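Local coordinates for Sn-glycerol-3-phosphate ABC transporter substrate-binding protein UspB (Mycobacterium tuberculosis, PDB 4MFI) that serves as the substrate-binding subunit of an ABC transporter and probably captures glycerophosphocholine for uptake into the cell, at residues Trp225-Ile235 with Phe413-Leu424. Numbering follows the deposited sequence.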
loop_
_atom_site.group_PDB
_atom_site.type_symbol
_atom_site.label_atom_id
_atom_site.label_comp_id
_atom_site.label_asym_id
_atom_site.label_seq_id
_atom_site.Cartn_x
_atom_site.Cartn_y
_atom_site.Cartn_z
ATOM N N TRP A 225 -14.723 -11.706 -6.122
ATOM C CA TRP A 225 -14.681 -12.849 -5.201
ATOM C C TRP A 225 -14.267 -14.170 -5.837
ATOM O O TRP A 225 -14.172 -15.193 -5.152
ATOM C CB TRP A 225 -16.033 -13.043 -4.511
ATOM C CG TRP A 225 -16.437 -11.888 -3.673
ATOM C CD1 TRP A 225 -17.524 -11.079 -3.858
ATOM C CD2 TRP A 225 -15.763 -11.396 -2.505
ATOM N NE1 TRP A 225 -17.568 -10.117 -2.875
ATOM C CE2 TRP A 225 -16.495 -10.286 -2.037
ATOM C CE3 TRP A 225 -14.601 -11.772 -1.824
ATOM C CZ2 TRP A 225 -16.111 -9.560 -0.907
ATOM C CZ3 TRP A 225 -14.222 -11.055 -0.703
ATOM C CH2 TRP A 225 -14.974 -9.959 -0.256
ATOM N N THR A 226 -14.020 -14.151 -7.141
ATOM C CA THR A 226 -13.688 -15.360 -7.880
ATOM C C THR A 226 -12.175 -15.518 -7.970
ATOM O O THR A 226 -11.485 -14.696 -8.574
ATOM C CB THR A 226 -14.349 -15.314 -9.271
ATOM O OG1 THR A 226 -15.774 -15.262 -9.098
ATOM C CG2 THR A 226 -13.975 -16.530 -10.108
ATOM N N LEU A 227 -11.658 -16.564 -7.337
ATOM C CA LEU A 227 -10.217 -16.785 -7.310
ATOM C C LEU A 227 -9.700 -17.175 -8.692
ATOM O O LEU A 227 -10.351 -17.930 -9.429
ATOM C CB LEU A 227 -9.863 -17.833 -6.259
ATOM C CG LEU A 227 -10.294 -17.484 -4.826
ATOM C CD1 LEU A 227 -9.973 -18.620 -3.878
ATOM C CD2 LEU A 227 -9.638 -16.205 -4.349
ATOM N N THR A 228 -8.542 -16.636 -9.058
ATOM C CA THR A 228 -8.014 -16.803 -10.413
ATOM C C THR A 228 -6.524 -17.148 -10.404
ATOM O O THR A 228 -5.826 -16.933 -11.394
ATOM C CB THR A 228 -8.268 -15.547 -11.298
ATOM O OG1 THR A 228 -7.738 -14.374 -10.666
ATOM C CG2 THR A 228 -9.753 -15.339 -11.538
ATOM N N LEU A 229 -6.039 -17.689 -9.290
ATOM C CA LEU A 229 -4.645 -18.105 -9.197
ATOM C C LEU A 229 -4.302 -19.211 -10.195
ATOM O O LEU A 229 -3.157 -19.322 -10.636
ATOM C CB LEU A 229 -4.320 -18.577 -7.781
ATOM C CG LEU A 229 -4.163 -17.480 -6.736
ATOM C CD1 LEU A 229 -4.231 -18.072 -5.355
ATOM C CD2 LEU A 229 -2.836 -16.755 -6.919
ATOM N N THR A 230 -5.284 -20.036 -10.549
ATOM C CA THR A 230 -5.006 -21.159 -11.440
ATOM C C THR A 230 -5.327 -20.861 -12.900
ATOM O O THR A 230 -5.227 -21.749 -13.758
ATOM C CB THR A 230 -5.763 -22.417 -11.003
ATOM O OG1 THR A 230 -7.166 -22.128 -10.935
ATOM C CG2 THR A 230 -5.269 -22.884 -9.633
ATOM N N GLU A 231 -5.727 -19.623 -13.193
ATOM C CA GLU A 231 -5.973 -19.236 -14.578
ATOM C C GLU A 231 -4.648 -19.130 -15.329
ATOM O O GLU A 231 -3.625 -18.797 -14.731
ATOM C CB GLU A 231 -6.755 -17.920 -14.644
ATOM C CG GLU A 231 -8.159 -18.002 -14.028
ATOM C CD GLU A 231 -9.047 -19.036 -14.695
ATOM O OE1 GLU A 231 -8.934 -19.215 -15.920
ATOM O OE2 GLU A 231 -9.874 -19.671 -13.994
ATOM N N PRO A 232 -4.658 -19.425 -16.639
ATOM C CA PRO A 232 -3.397 -19.491 -17.386
ATOM C C PRO A 232 -2.530 -18.232 -17.302
ATOM O O PRO A 232 -1.309 -18.363 -17.189
ATOM C CB PRO A 232 -3.860 -19.725 -18.828
ATOM C CG PRO A 232 -5.173 -20.413 -18.690
ATOM C CD PRO A 232 -5.810 -19.859 -17.453
ATOM N N ALA A 233 -3.123 -17.041 -17.344
ATOM C CA ALA A 233 -2.309 -15.828 -17.296
ATOM C C ALA A 233 -1.605 -15.666 -15.948
ATOM O O ALA A 233 -0.467 -15.201 -15.883
ATOM C CB ALA A 233 -3.137 -14.599 -17.627
ATOM N N THR A 234 -2.275 -16.064 -14.872
ATOM C CA THR A 234 -1.687 -15.966 -13.543
ATOM C C THR A 234 -0.559 -16.972 -13.368
ATOM O O THR A 234 0.503 -16.652 -12.827
ATOM C CB THR A 234 -2.746 -16.189 -12.469
ATOM O OG1 THR A 234 -3.840 -15.302 -12.726
ATOM C CG2 THR A 234 -2.165 -15.912 -11.082
ATOM N N ILE A 235 -0.785 -18.197 -13.827
ATOM C CA ILE A 235 0.272 -19.203 -13.794
ATOM C C ILE A 235 1.480 -18.747 -14.626
ATOM O O ILE A 235 2.629 -18.929 -14.219
ATOM C CB ILE A 235 -0.253 -20.583 -14.244
ATOM C CG1 ILE A 235 -1.219 -21.132 -13.183
ATOM C CG2 ILE A 235 0.906 -21.555 -14.480
ATOM C CD1 ILE A 235 -1.879 -22.412 -13.556
ATOM N N PHE A 413 0.164 -22.718 -6.723
ATOM C CA PHE A 413 -1.024 -21.883 -6.905
ATOM C C PHE A 413 -2.329 -22.674 -6.742
ATOM O O PHE A 413 -3.314 -22.149 -6.220
ATOM C CB PHE A 413 -1.004 -21.161 -8.260
ATOM C CG PHE A 413 -0.060 -19.977 -8.321
ATOM C CD1 PHE A 413 0.818 -19.697 -7.281
ATOM C CD2 PHE A 413 -0.077 -19.126 -9.418
ATOM C CE1 PHE A 413 1.673 -18.594 -7.348
ATOM C CE2 PHE A 413 0.771 -18.033 -9.496
ATOM C CZ PHE A 413 1.649 -17.761 -8.460
ATOM N N THR A 414 -2.338 -23.932 -7.179
ATOM C CA THR A 414 -3.521 -24.775 -7.034
ATOM C C THR A 414 -3.824 -25.074 -5.567
ATOM O O THR A 414 -4.977 -24.965 -5.135
ATOM C CB THR A 414 -3.370 -26.086 -7.831
ATOM O OG1 THR A 414 -3.186 -25.774 -9.220
ATOM C CG2 THR A 414 -4.590 -26.977 -7.665
ATOM N N ASN A 415 -2.794 -25.441 -4.805
ATOM C CA ASN A 415 -2.942 -25.698 -3.368
ATOM C C ASN A 415 -3.415 -24.449 -2.647
ATOM O O ASN A 415 -4.315 -24.497 -1.809
ATOM C CB ASN A 415 -1.620 -26.196 -2.740
ATOM C CG ASN A 415 -1.633 -26.175 -1.187
ATOM O OD1 ASN A 415 -2.119 -27.114 -0.550
ATOM N ND2 ASN A 415 -1.076 -25.114 -0.584
ATOM N N ILE A 416 -2.789 -23.324 -2.965
ATOM C CA ILE A 416 -3.154 -22.072 -2.322
ATOM C C ILE A 416 -4.589 -21.693 -2.647
ATOM O O ILE A 416 -5.341 -21.295 -1.752
ATOM C CB ILE A 416 -2.194 -20.951 -2.701
ATOM C CG1 ILE A 416 -0.854 -21.183 -2.009
ATOM C CG2 ILE A 416 -2.769 -19.593 -2.324
ATOM C CD1 ILE A 416 0.220 -20.283 -2.514
ATOM N N GLN A 417 -4.986 -21.833 -3.913
ATOM C CA GLN A 417 -6.358 -21.483 -4.281
ATOM C C GLN A 417 -7.390 -22.319 -3.519
ATOM O O GLN A 417 -8.414 -21.793 -3.083
ATOM C CB GLN A 417 -6.592 -21.564 -5.797
ATOM C CG GLN A 417 -8.015 -21.160 -6.178
ATOM C CD GLN A 417 -8.161 -20.688 -7.614
ATOM O OE1 GLN A 417 -7.289 -20.018 -8.153
ATOM N NE2 GLN A 417 -9.294 -21.002 -8.224
ATOM N N LYS A 418 -7.121 -23.611 -3.345
ATOM C CA LYS A 418 -8.033 -24.462 -2.581
ATOM C C LYS A 418 -8.149 -23.995 -1.130
ATOM O O LYS A 418 -9.247 -23.932 -0.568
ATOM C CB LYS A 418 -7.579 -25.925 -2.632
ATOM C CG LYS A 418 -7.761 -26.581 -3.989
ATOM C CD LYS A 418 -7.173 -27.988 -4.016
ATOM C CE LYS A 418 -7.649 -28.766 -5.239
ATOM N NZ LYS A 418 -7.443 -28.034 -6.516
ATOM N N ARG A 419 -7.018 -23.651 -0.524
ATOM C CA ARG A 419 -7.024 -23.171 0.858
ATOM C C ARG A 419 -7.743 -21.836 0.995
ATOM O O ARG A 419 -8.514 -21.628 1.937
ATOM C CB ARG A 419 -5.594 -23.087 1.400
ATOM C CG ARG A 419 -5.001 -24.488 1.604
ATOM C CD ARG A 419 -3.517 -24.481 1.767
ATOM N NE ARG A 419 -3.094 -23.644 2.877
ATOM C CZ ARG A 419 -1.993 -22.904 2.856
ATOM N NH1 ARG A 419 -1.676 -22.167 3.904
ATOM N NH2 ARG A 419 -1.216 -22.895 1.776
ATOM N N LEU A 420 -7.482 -20.936 0.058
ATOM C CA LEU A 420 -8.127 -19.625 0.064
ATOM C C LEU A 420 -9.635 -19.737 -0.150
ATOM O O LEU A 420 -10.411 -18.987 0.447
ATOM C CB LEU A 420 -7.517 -18.718 -1.007
ATOM C CG LEU A 420 -6.052 -18.304 -0.818
ATOM C CD1 LEU A 420 -5.623 -17.401 -1.971
ATOM C CD2 LEU A 420 -5.831 -17.614 0.516
ATOM N N GLN A 421 -10.057 -20.668 -1.006
ATOM C CA GLN A 421 -11.480 -20.853 -1.277
ATOM C C GLN A 421 -12.213 -21.275 -0.004
ATOM O O GLN A 421 -13.285 -20.751 0.312
ATOM C CB GLN A 421 -11.694 -21.901 -2.373
ATOM C CG GLN A 421 -13.138 -21.966 -2.850
ATOM C CD GLN A 421 -13.516 -20.746 -3.646
ATOM O OE1 GLN A 421 -12.892 -20.447 -4.663
ATOM N NE2 GLN A 421 -14.541 -20.026 -3.191
ATOM N N VAL A 422 -11.626 -22.220 0.729
ATOM C CA VAL A 422 -12.212 -22.679 1.983
ATOM C C VAL A 422 -12.326 -21.532 2.991
ATOM O O VAL A 422 -13.375 -21.342 3.608
ATOM C CB VAL A 422 -11.411 -23.858 2.566
ATOM C CG1 VAL A 422 -11.842 -24.157 3.992
ATOM C CG2 VAL A 422 -11.589 -25.089 1.696
ATOM N N ILE A 423 -11.263 -20.744 3.131
ATOM C CA ILE A 423 -11.284 -19.625 4.076
ATOM C C ILE A 423 -12.314 -18.569 3.662
ATOM O O ILE A 423 -13.086 -18.083 4.487
ATOM C CB ILE A 423 -9.883 -18.991 4.230
ATOM C CG1 ILE A 423 -8.947 -19.962 4.961
ATOM C CG2 ILE A 423 -9.961 -17.662 5.003
ATOM C CD1 ILE A 423 -7.485 -19.585 4.868
ATOM N N LEU A 424 -12.326 -18.224 2.381
ATOM C CA LEU A 424 -13.273 -17.242 1.868
ATOM C C LEU A 424 -14.720 -17.670 2.124
ATOM O O LEU A 424 -15.533 -16.889 2.627
ATOM C CB LEU A 424 -13.053 -17.056 0.364
ATOM C CG LEU A 424 -13.890 -15.961 -0.291
ATOM C CD1 LEU A 424 -13.466 -14.584 0.234
ATOM C CD2 LEU A 424 -13.746 -16.043 -1.805
HETATM O O HOH W 1 -15.480 -17.592 -4.859
HETATM O O HOH W 2 -13.384 -18.774 -6.646
HETATM O O HOH W 3 -8.787 -20.202 -11.216
#
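In this periplasmic-binding-protein fold, the last modelled helix, 409-427, lies along the connection from strand 226-227 to helix 232-245, and Q417 meets the type I turn T228-E231. With its CG anti to the backbone N (chi1 -178°) and the chain extended, Q417 carries its amide from the helix to the turn. T230 N donates to Q417 OE1 at 3.1 Å, bent to 136° at the hydrogen, the donor tilted 32° from the carbonyl plane. At the other end of this amide, NE2 donates to water 3, which also binds T230 OG1.

Apolar side chains join the turn leading into helix 232-245 to helix 409-427. L227 lays CB against the Q417 amide carbon and sends CD1 to L420 CB at 3.8 Å, whereas CD1 of L229 rests against both I416 CG2 and L420 CD1, 3.7 Å from each. L229 CD2 covers one face of the F413 ring, while T234 O lies in plane at its edge, 3.6 Å from CE2; I402 of helix 391-405 also touches this ring. L229 O is buried here without a polar partner.

Near L424 two further waters bridge the segments: one joins L227 N to Q421 OE1, the other W225 O to Q421 NE2, and D425 also holds that NE2. L424 CD1 abuts the W225 indole at CE3, 3.7 Å away, and Y383 packs edge-to-face with that ring system.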